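Local atomic coordinates of DUF1780 domain-containing protein (Pseudomonas aeruginosa, PDB entry 1Y0K), a protein that is of unknown function but belongs to a family of putative endonucleases within the PD-(D/E)XK nuclease clan. Residues Trp32-Phe37 / Phe67-Val72; Glu48-Pro53 / Val60-Ala65; Glu138-Ala143 / Gly168-Ser173. All blocks are in the same frame, centred on the assembly; numbering follows the deposited sequence.

Contact 1. Residues Trp32-Phe37 / Phe67-Val72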
loop_
_atom_site.group_PDB
_atom_site.type_symbol
_atom_site.label_atom_id
_atom_site.label_comp_id
_atom_site.label_asym_id
_atom_site.label_seq_id
_atom_site.Cartn_x
_atom_site.Cartn_y
_atom_site.Cartn_z
ATOM N N TRP A 32 -1.709 -1.319 -11.472
ATOM C CA TRP A 32 -0.380 -0.722 -11.432
ATOM C C TRP A 32 0.153 -0.764 -9.996
ATOM O O TRP A 32 1.297 -1.136 -9.785
ATOM C CB TRP A 32 -0.437 0.715 -11.982
ATOM C CG TRP A 32 0.840 1.538 -11.882
ATOM C CD1 TRP A 32 1.789 1.694 -12.846
ATOM C CD2 TRP A 32 1.249 2.353 -10.775
ATOM N NE1 TRP A 32 2.790 2.538 -12.400
ATOM C CE2 TRP A 32 2.478 2.960 -11.132
ATOM C CE3 TRP A 32 0.697 2.627 -9.509
ATOM C CZ2 TRP A 32 3.169 3.821 -10.269
ATOM C CZ3 TRP A 32 1.383 3.493 -8.643
ATOM C CH2 TRP A 32 2.608 4.081 -9.031
ATOM N N VAL A 33 -0.681 -0.413 -9.016
ATOM C CA VAL A 33 -0.262 -0.472 -7.603
ATOM C C VAL A 33 0.164 -1.898 -7.223
ATOM O O VAL A 33 1.213 -2.106 -6.598
ATOM C CB VAL A 33 -1.372 0.020 -6.651
ATOM C CG1 VAL A 33 -1.003 -0.263 -5.200
ATOM C CG2 VAL A 33 -1.604 1.525 -6.844
ATOM N N CYS A 34 -0.657 -2.873 -7.598
ATOM C CA CYS A 34 -0.339 -4.275 -7.336
ATOM C C CYS A 34 0.997 -4.660 -7.977
ATOM O O CYS A 34 1.817 -5.310 -7.344
ATOM C CB CYS A 34 -1.466 -5.185 -7.832
ATOM S SG CYS A 34 -3.012 -4.949 -6.907
ATOM N N GLN A 35 1.218 -4.263 -9.228
ATOM C CA GLN A 35 2.496 -4.585 -9.877
ATOM C C GLN A 35 3.683 -3.982 -9.140
ATOM O O GLN A 35 4.684 -4.661 -8.930
ATOM C CB GLN A 35 2.503 -4.128 -11.332
ATOM C CG GLN A 35 1.702 -5.024 -12.252
ATOM C CD GLN A 35 1.903 -4.639 -13.705
ATOM O OE1 GLN A 35 3.034 -4.561 -14.193
ATOM N NE2 GLN A 35 0.820 -4.386 -14.395
ATOM N N ARG A 36 3.573 -2.713 -8.743
ATOM C CA ARG A 36 4.663 -2.036 -8.009
ATOM C C ARG A 36 4.967 -2.761 -6.696
ATOM O O ARG A 36 6.129 -2.930 -6.310
ATOM C CB ARG A 36 4.317 -0.565 -7.730
ATOM C CG ARG A 36 4.111 0.342 -8.987
ATOM C CD ARG A 36 5.328 0.395 -9.967
ATOM N NE ARG A 36 5.536 -0.790 -10.813
ATOM C CZ ARG A 36 4.755 -1.177 -11.827
ATOM N NH1 ARG A 36 5.068 -2.264 -12.530
ATOM N NH2 ARG A 36 3.652 -0.512 -12.141
ATOM N N PHE A 37 3.911 -3.197 -6.015
ATOM C CA PHE A 37 4.045 -3.932 -4.748
ATOM C C PHE A 37 4.737 -5.279 -4.959
ATOM O O PHE A 37 5.670 -5.630 -4.230
ATOM C CB PHE A 37 2.641 -4.105 -4.142
ATOM C CG PHE A 37 2.595 -4.910 -2.876
ATOM C CD1 PHE A 37 3.277 -4.493 -1.736
ATOM C CD2 PHE A 37 1.802 -6.055 -2.804
ATOM C CE1 PHE A 37 3.199 -5.217 -0.556
ATOM C CE2 PHE A 37 1.722 -6.798 -1.628
ATOM C CZ PHE A 37 2.424 -6.366 -0.490
ATOM N N PHE A 67 -6.701 -8.340 -3.746
ATOM C CA PHE A 67 -6.173 -7.024 -3.383
ATOM C C PHE A 67 -7.246 -5.960 -3.448
ATOM O O PHE A 67 -7.803 -5.685 -4.520
ATOM C CB PHE A 67 -5.011 -6.628 -4.293
ATOM C CG PHE A 67 -3.707 -7.325 -3.980
ATOM C CD1 PHE A 67 -3.153 -7.275 -2.696
ATOM C CD2 PHE A 67 -3.018 -7.983 -4.979
ATOM C CE1 PHE A 67 -1.937 -7.906 -2.413
ATOM C CE2 PHE A 67 -1.791 -8.597 -4.721
ATOM C CZ PHE A 67 -1.256 -8.567 -3.431
ATOM N N GLU A 68 -7.516 -5.364 -2.282
ATOM C CA GLU A 68 -8.422 -4.238 -2.146
ATOM C C GLU A 68 -7.540 -2.993 -2.055
ATOM O O GLU A 68 -6.885 -2.752 -1.039
ATOM C CB GLU A 68 -9.273 -4.435 -0.890
ATOM C CG GLU A 68 -10.118 -3.245 -0.436
ATOM C CD GLU A 68 -11.350 -3.035 -1.267
ATOM O OE1 GLU A 68 -11.507 -3.708 -2.322
ATOM O OE2 GLU A 68 -12.174 -2.186 -0.844
ATOM N N VAL A 69 -7.505 -2.238 -3.141
ATOM C CA VAL A 69 -6.497 -1.183 -3.308
ATOM C C VAL A 69 -7.064 0.186 -2.948
ATOM O O VAL A 69 -8.149 0.563 -3.410
ATOM C CB VAL A 69 -5.963 -1.182 -4.756
ATOM C CG1 VAL A 69 -5.010 -0.006 -5.000
ATOM C CG2 VAL A 69 -5.269 -2.525 -5.044
ATOM N N PHE A 70 -6.346 0.928 -2.110
ATOM C CA PHE A 70 -6.767 2.296 -1.817
ATOM C C PHE A 70 -5.580 3.252 -1.785
ATOM O O PHE A 70 -4.436 2.823 -1.664
ATOM C CB PHE A 70 -7.616 2.364 -0.543
ATOM C CG PHE A 70 -6.871 2.039 0.727
ATOM C CD1 PHE A 70 -6.515 3.058 1.614
ATOM C CD2 PHE A 70 -6.563 0.713 1.059
ATOM C CE1 PHE A 70 -5.856 2.765 2.819
ATOM C CE2 PHE A 70 -5.883 0.406 2.259
ATOM C CZ PHE A 70 -5.527 1.433 3.134
ATOM N N PHE A 71 -5.872 4.543 -1.927
ATOM C CA PHE A 71 -4.838 5.566 -2.058
ATOM C C PHE A 71 -4.840 6.500 -0.869
ATOM O O PHE A 71 -5.905 6.980 -0.437
ATOM C CB PHE A 71 -5.009 6.331 -3.371
ATOM C CG PHE A 71 -4.874 5.455 -4.582
ATOM C CD1 PHE A 71 -5.960 4.703 -5.042
ATOM C CD2 PHE A 71 -3.656 5.364 -5.253
ATOM C CE1 PHE A 71 -5.826 3.856 -6.154
ATOM C CE2 PHE A 71 -3.517 4.531 -6.368
ATOM C CZ PHE A 71 -4.611 3.781 -6.813
ATOM N N VAL A 72 -3.644 6.716 -0.331
ATOM C CA VAL A 72 -3.412 7.587 0.822
ATOM C C VAL A 72 -2.518 8.719 0.331
ATOM O O VAL A 72 -1.301 8.571 0.235
ATOM C CB VAL A 72 -2.753 6.820 1.992
ATOM C CG1 VAL A 72 -2.545 7.743 3.211
ATOM C CG2 VAL A 72 -3.605 5.608 2.388
#

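Contact 2. Residues Glu48-Pro53 / Val60-Ala65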
loop_
_atom_site.group_PDB
_atom_site.type_symbol
_atom_site.label_atom_id
_atom_site.label_comp_id
_atom_site.label_asym_id
_atom_site.label_seq_id
_atom_site.Cartn_x
_atom_site.Cartn_y
_atom_site.Cartn_z
ATOM N N GLU A 48 -1.071 -11.825 -17.462
ATOM C CA GLU A 48 -2.304 -12.617 -17.395
ATOM C C GLU A 48 -2.703 -13.019 -15.965
ATOM O O GLU A 48 -3.843 -13.429 -15.729
ATOM C CB GLU A 48 -2.164 -13.877 -18.260
ATOM C CG GLU A 48 -0.865 -14.645 -18.030
ATOM C CD GLU A 48 0.264 -14.271 -19.013
ATOM O OE1 GLU A 48 0.402 -13.083 -19.418
ATOM O OE2 GLU A 48 1.032 -15.192 -19.376
ATOM N N ASP A 49 -1.771 -12.905 -15.017
ATOM C CA ASP A 49 -2.053 -13.257 -13.625
ATOM C C ASP A 49 -3.031 -12.319 -12.905
ATOM O O ASP A 49 -3.580 -12.691 -11.874
ATOM C CB ASP A 49 -0.772 -13.357 -12.798
ATOM C CG ASP A 49 0.149 -14.472 -13.260
ATOM O OD1 ASP A 49 -0.342 -15.476 -13.823
ATOM O OD2 ASP A 49 1.371 -14.345 -13.027
ATOM N N PHE A 50 -3.220 -11.105 -13.418
ATOM C CA PHE A 50 -4.141 -10.151 -12.792
ATOM C C PHE A 50 -5.530 -10.253 -13.406
ATOM O O PHE A 50 -5.670 -10.338 -14.629
ATOM C CB PHE A 50 -3.611 -8.724 -12.930
ATOM C CG PHE A 50 -2.220 -8.555 -12.417
ATOM C CD1 PHE A 50 -1.135 -8.597 -13.286
ATOM C CD2 PHE A 50 -1.988 -8.398 -11.054
ATOM C CE1 PHE A 50 0.154 -8.464 -12.810
ATOM C CE2 PHE A 50 -0.707 -8.263 -10.571
ATOM C CZ PHE A 50 0.370 -8.298 -11.448
ATOM N N ALA A 51 -6.547 -10.246 -12.554
ATOM C CA ALA A 51 -7.927 -10.276 -13.011
ATOM C C ALA A 51 -8.810 -9.431 -12.106
ATOM O O ALA A 51 -8.478 -9.193 -10.941
ATOM C CB ALA A 51 -8.435 -11.710 -13.073
ATOM N N ALA A 52 -9.928 -8.964 -12.651
ATOM C CA ALA A 52 -10.923 -8.276 -11.835
ATOM C C ALA A 52 -11.984 -9.282 -11.376
ATOM O O ALA A 52 -12.362 -10.178 -12.142
ATOM C CB ALA A 52 -11.548 -7.128 -12.611
ATOM N N PRO A 53 -12.458 -9.161 -10.123
ATOM C CA PRO A 53 -13.505 -10.065 -9.655
ATOM C C PRO A 53 -14.867 -9.652 -10.191
ATOM O O PRO A 53 -15.011 -8.550 -10.735
ATOM C CB PRO A 53 -13.475 -9.863 -8.139
ATOM C CG PRO A 53 -13.097 -8.445 -7.988
ATOM C CD PRO A 53 -12.067 -8.201 -9.071
ATOM N N VAL A 60 -8.411 -6.338 -7.393
ATOM C CA VAL A 60 -7.490 -7.071 -8.247
ATOM C C VAL A 60 -7.196 -8.435 -7.646
ATOM O O VAL A 60 -6.738 -8.535 -6.501
ATOM C CB VAL A 60 -6.159 -6.287 -8.444
ATOM C CG1 VAL A 60 -5.156 -7.107 -9.257
ATOM C CG2 VAL A 60 -6.417 -4.925 -9.105
ATOM N N LEU A 61 -7.459 -9.485 -8.426
ATOM C CA LEU A 61 -7.096 -10.844 -8.036
ATOM C C LEU A 61 -5.711 -11.194 -8.559
ATOM O O LEU A 61 -5.388 -10.918 -9.712
ATOM C CB LEU A 61 -8.120 -11.868 -8.557
ATOM C CG LEU A 61 -9.610 -11.603 -8.270
ATOM C CD1 LEU A 61 -10.499 -12.616 -8.998
ATOM C CD2 LEU A 61 -9.899 -11.640 -6.781
ATOM N N PHE A 62 -4.896 -11.796 -7.704
ATOM C CA PHE A 62 -3.585 -12.301 -8.124
ATOM C C PHE A 62 -3.216 -13.507 -7.288
ATOM O O PHE A 62 -2.990 -13.380 -6.088
ATOM C CB PHE A 62 -2.505 -11.216 -7.972
ATOM C CG PHE A 62 -1.103 -11.724 -8.189
ATOM C CD1 PHE A 62 -0.618 -11.916 -9.478
ATOM C CD2 PHE A 62 -0.274 -12.016 -7.113
ATOM C CE1 PHE A 62 0.680 -12.410 -9.690
ATOM C CE2 PHE A 62 1.029 -12.497 -7.315
ATOM C CZ PHE A 62 1.505 -12.696 -8.603
ATOM N N LYS A 63 -3.150 -14.677 -7.926
ATOM C CA LYS A 63 -2.691 -15.921 -7.274
ATOM C C LYS A 63 -3.176 -16.118 -5.826
ATOM O O LYS A 63 -2.377 -16.311 -4.889
ATOM C CB LYS A 63 -1.166 -16.020 -7.336
ATOM C CG LYS A 63 -0.615 -15.991 -8.746
ATOM C CD LYS A 63 0.904 -16.156 -8.748
ATOM C CE LYS A 63 1.418 -16.174 -10.184
ATOM N NZ LYS A 63 2.809 -16.697 -10.303
ATOM N N GLY A 64 -4.485 -16.059 -5.649
ATOM C CA GLY A 64 -5.074 -16.297 -4.344
ATOM C C GLY A 64 -5.268 -15.034 -3.517
ATOM O O GLY A 64 -6.080 -15.033 -2.586
ATOM N N ALA A 65 -4.516 -13.979 -3.838
ATOM C CA ALA A 65 -4.714 -12.672 -3.193
ATOM C C ALA A 65 -5.949 -11.978 -3.743
ATOM O O ALA A 65 -6.258 -12.089 -4.926
ATOM C CB ALA A 65 -3.480 -11.769 -3.361
HETATM O O HOH W 1 -3.575 -15.081 -10.621
HETATM O O HOH W 2 3.124 -16.323 -13.015
#

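Contact 3. Residues Glu138-Ala143 / Gly168-Ser173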
loop_
_atom_site.group_PDB
_atom_site.type_symbol
_atom_site.label_atom_id
_atom_site.label_comp_id
_atom_site.label_asym_id
_atom_site.label_seq_id
_atom_site.Cartn_x
_atom_site.Cartn_y
_atom_site.Cartn_z
ATOM N N GLU A 138 -11.502 -12.123 3.810
ATOM C CA GLU A 138 -11.051 -12.639 2.515
ATOM C C GLU A 138 -10.304 -11.564 1.722
ATOM O O GLU A 138 -9.887 -11.799 0.582
ATOM C CB GLU A 138 -12.227 -13.198 1.692
ATOM C CG GLU A 138 -12.810 -14.507 2.261
ATOM C CD GLU A 138 -11.844 -15.692 2.196
ATOM O OE1 GLU A 138 -11.046 -15.780 1.241
ATOM O OE2 GLU A 138 -11.887 -16.552 3.106
ATOM N N LEU A 139 -10.127 -10.397 2.341
ATOM C CA LEU A 139 -9.570 -9.237 1.644
ATOM C C LEU A 139 -8.145 -8.927 2.083
ATOM O O LEU A 139 -7.841 -8.881 3.278
ATOM C CB LEU A 139 -10.462 -8.000 1.855
ATOM C CG LEU A 139 -11.923 -8.085 1.378
ATOM C CD1 LEU A 139 -12.664 -6.775 1.658
ATOM C CD2 LEU A 139 -12.022 -8.451 -0.106
ATOM N N ASP A 140 -7.291 -8.715 1.093
ATOM C CA ASP A 140 -5.906 -8.295 1.304
ATOM C C ASP A 140 -5.778 -6.816 0.970
ATOM O O ASP A 140 -5.732 -6.433 -0.200
ATOM C CB ASP A 140 -4.996 -9.129 0.410
ATOM C CG ASP A 140 -5.175 -10.625 0.646
ATOM O OD1 ASP A 140 -4.995 -11.061 1.803
ATOM O OD2 ASP A 140 -5.483 -11.363 -0.319
ATOM N N LEU A 141 -5.762 -5.979 1.998
ATOM C CA LEU A 141 -5.746 -4.537 1.779
ATOM C C LEU A 141 -4.360 -4.087 1.338
ATOM O O LEU A 141 -3.351 -4.556 1.867
ATOM C CB LEU A 141 -6.182 -3.788 3.045
ATOM C CG LEU A 141 -7.703 -3.676 3.295
ATOM C CD1 LEU A 141 -8.254 -2.490 2.567
ATOM C CD2 LEU A 141 -8.504 -4.935 2.906
ATOM N N LEU A 142 -4.331 -3.182 0.366
ATOM C CA LEU A 142 -3.076 -2.664 -0.189
ATOM C C LEU A 142 -3.192 -1.161 -0.392
ATOM O O LEU A 142 -3.943 -0.701 -1.258
ATOM C CB LEU A 142 -2.735 -3.357 -1.512
ATOM C CG LEU A 142 -1.447 -2.917 -2.215
ATOM C CD1 LEU A 142 -0.220 -3.127 -1.304
ATOM C CD2 LEU A 142 -1.277 -3.668 -3.546
ATOM N N ALA A 143 -2.466 -0.402 0.430
ATOM C CA ALA A 143 -2.502 1.061 0.361
ATOM C C ALA A 143 -1.350 1.556 -0.484
ATOM O O ALA A 143 -0.203 1.165 -0.235
ATOM C CB ALA A 143 -2.375 1.662 1.771
ATOM N N GLY A 168 -10.590 -6.829 10.875
ATOM C CA GLY A 168 -10.837 -8.178 10.358
ATOM C C GLY A 168 -10.283 -8.535 8.990
ATOM O O GLY A 168 -10.530 -9.641 8.499
ATOM N N TRP A 169 -9.530 -7.627 8.369
ATOM C CA TRP A 169 -8.886 -7.916 7.071
ATOM C C TRP A 169 -7.974 -9.139 7.139
ATOM O O TRP A 169 -7.380 -9.420 8.177
ATOM C CB TRP A 169 -8.031 -6.724 6.594
ATOM C CG TRP A 169 -8.639 -5.393 6.833
ATOM C CD1 TRP A 169 -8.174 -4.411 7.675
ATOM C CD2 TRP A 169 -9.842 -4.884 6.247
ATOM N NE1 TRP A 169 -9.009 -3.315 7.624
ATOM C CE2 TRP A 169 -10.045 -3.583 6.770
ATOM C CE3 TRP A 169 -10.774 -5.399 5.333
ATOM C CZ2 TRP A 169 -11.131 -2.794 6.401
ATOM C CZ3 TRP A 169 -11.851 -4.614 4.975
ATOM C CH2 TRP A 169 -12.021 -3.323 5.509
ATOM N N ARG A 170 -7.827 -9.843 6.014
ATOM C CA ARG A 170 -6.901 -10.973 5.963
ATOM C C ARG A 170 -5.435 -10.527 6.050
ATOM O O ARG A 170 -4.596 -11.197 6.662
ATOM C CB ARG A 170 -7.105 -11.782 4.686
ATOM C CG ARG A 170 -6.268 -13.062 4.705
ATOM C CD ARG A 170 -6.718 -14.043 3.664
ATOM N NE ARG A 170 -6.448 -13.581 2.305
ATOM C CZ ARG A 170 -6.816 -14.262 1.228
ATOM N NH1 ARG A 170 -7.468 -15.414 1.375
ATOM N NH2 ARG A 170 -6.551 -13.798 0.014
ATOM N N SER A 171 -5.145 -9.390 5.430
ATOM C CA SER A 171 -3.798 -8.826 5.409
ATOM C C SER A 171 -3.883 -7.338 5.087
ATOM O O SER A 171 -4.910 -6.849 4.602
ATOM C CB SER A 171 -2.914 -9.556 4.379
ATOM O OG SER A 171 -3.275 -9.225 3.040
ATOM N N LEU A 172 -2.805 -6.621 5.392
ATOM C CA LEU A 172 -2.726 -5.198 5.086
ATOM C C LEU A 172 -1.285 -4.925 4.744
ATOM O O LEU A 172 -0.387 -5.297 5.497
ATOM C CB LEU A 172 -3.147 -4.351 6.283
ATOM C CG LEU A 172 -2.957 -2.826 6.183
ATOM C CD1 LEU A 172 -3.755 -2.217 5.020
ATOM C CD2 LEU A 172 -3.346 -2.171 7.488
ATOM N N SER A 173 -1.093 -4.272 3.606
ATOM C CA SER A 173 0.227 -3.916 3.113
ATOM C C SER A 173 0.209 -2.478 2.623
ATOM O O SER A 173 -0.852 -1.948 2.276
ATOM C CB SER A 173 0.646 -4.846 1.976
ATOM O OG SER A 173 0.602 -6.207 2.370
HETATM O O HOH W 3 -1.995 -7.061 1.794
#

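Contact 1. Residues Trp32-Phe37 / Phe67-Val72
Val33, Cys34 and Phe37 reach from helix 26-40 onto Phe67, Val69 and Phe71 of strand 65-73, an alpha/beta packing in which a helix lies across one face of a mixed sheet, consistent with the PD-(D/E)XK nuclease clan. The local axes pass 9.7 Å apart at 98°, so the helix runs across the strand rather than along it. No hydrogen bond joins the two segments; side-chain packing carries the contact.

In the middle, Val33 and Val69 lie alongside one another, pointing opposite ways, with Val33 CB 4.0 Å from Val69 CG1. The two methyls of Val33 divide the work: CG1 also rests on Val69 CG1, whereas Val33 CG2 turns to Phe71 and comes within 3.6 Å of Phe71 CE2, meeting the ring obliquely.

Next along the helix, Cys34 carries its sulfur anti to the carbonyl carbon (chi1 -66°), which places SG between two strand residues. Cys34 SG lies 4.4 Å from the centroid of the Phe67 ring, an oblique sulfur-aromatic contact, and 3.8 Å from Val69 CG2. One sulfur thus touches both Phe67 and Val69.

On the far side of the strand, Phe70 points away from this helix and packs on helix 119-132. Glu68 also points away and forms a salt bridge with Lys125, while Asp59 OD2 accepts a hydrogen bond from Val69 N. The carboxylates of Asp59 and Glu68 and the Lys125 amine gather here, which recalls the acidic and lysine residues of PD-(D/E)XK nucleases, though no activity is established.

At the other end of the contact the rings of Phe37 and Phe67 form an oblique pair, planes at 89° and centroids 5.8 Å apart. Phe37 CE2 sits equally near Phe67 CE1 and CZ, 3.9 Å from each.

Contact 2. Residues Glu48-Pro53 / Val60-Ala65
Ala51 and Leu61 form the hydrogen-bonded pair of a short antiparallel beta hairpin, whose pairing rests on these two residues and is weak away from them. Both backbone bonds are present: Ala51 N donates to Leu61 O at 3.1 Å, and Leu61 N to Ala51 O at 2.7 Å with an N-H...O angle of 170°. The same Leu61 O receives a CA-H...O contact from Phe50. A type I' turn from Phe62 to Ala65, Lys63 and Gly64 both at positive phi, then leads strand 60-62 into strand 65-73.

The apolar contacts group round two rings. Those of Phe50 and Phe62 are within 24° of parallel but slid apart, centroids 5.3 Å from each other, and so barely overlap. Val60 CG1 comes to the edge of the Phe50 ring, 3.9 Å from Phe50 CD2, while Asp49 CB meets the edge of the Phe62 ring 3.6 Å from Phe62 CE1. Leu61 CD1 rests against Pro53 CB.

Polar contacts gather at the turn end. Lys63, its chain extended beyond CG, passes CG over one face of the Phe62 ring and carries NZ toward Asp49. The resulting salt bridge is long, Asp49 OD2 to Lys63 NZ 3.9 Å, and a water accepting from NZ and donating to OD2 bridges the pair. A second water links Asp49 O to Lys63 N, and OD2 is also held by Arg46 N.

The hairpin forms one margin of the mixed sheet: strand 50-51 is outermost, strand 60-62 joins it to strand 65-73, and helix 26-40 receives Phe50 on Leu38 and Val60 on Trp27.

Contact 3. Residues Glu138-Ala143 / Gly168-Ser173
Arg170 extends CG opposite its backbone N (chi1 -173°) and then bends at chi3 (68°), which swings its guanidinium alongside the Asp140 carboxylate, the two planes only 24° apart. The grip is side-on: Arg170 NE reaches Asp140 OD1 at 3.0 Å and Arg170 NH2 reaches Asp140 OD2 at 2.7 Å, both on syn sides and nearly in the guanidinium plane. Ser171 places OG in the crowded position between backbone N and carbonyl carbon, where it donates to Asp140 OD1 at 2.8 Å from the anti side. OD1 takes NE and OG from opposite faces; with NH2 on OD2, this should hold the Asp140 carboxylate from turning. Glu138 adds charge alone: its OE1 lies 3.6 Å from Arg170 NH1, well out of the guanidinium plane.

On the other face of the sheet Leu141 lies over the Trp169 indole in a CH-pi contact, CG 4.0 Å from the centroid of the five-membered ring. Leu141 CD2 presses toward the rim, 3.4 Å from Trp169 CE3. Leu139 CD1 instead comes to the ring's edge.

Parallel pairing underlies both faces: Leu141 N bonds to Ser171 O, Ser173 N to Leu141 O, and Ala143 N to Ser173 O, each at 2.9 Å. One water joins Leu141 O to the hydroxyls of Ser171 and Ser173.

Centrally in the sheet, strand 65-73 flanks Asp140, whose OD2 also accepts a hydrogen bond from Gly66 N, while Arg170 NH2 also donates to Gly64 O. Strand 179-185 flanks Leu172; helix 26-40 covers Leu142 and Ser173, and helix 119-132 packs against Leu139, Leu141 and Trp169.

In the fold
From the N terminus, helix 26-40 opens contact 1 and strand 65-73 closes it. Contact 2 opens and closes within that interval, its hairpin leading straight into the closing strand, where Phe67 N hydrogen-bonds Val60 O. Contact 3 follows in series, after the unmodelled residues 76-104, and closes a separate loop between strands 140-146 and 171-175. No contact crosses another along the chain, yet all meet in one mixed sheet, in the order 50-51, 60-62, 65-73, 140-146, 171-175. Contact 1 fixes a helix to it, contact 2 its margin, contact 3 its parallel centre. Gly64 O, hydrogen-bonded to Arg170 NH2, ties the hairpin turn to contact 3.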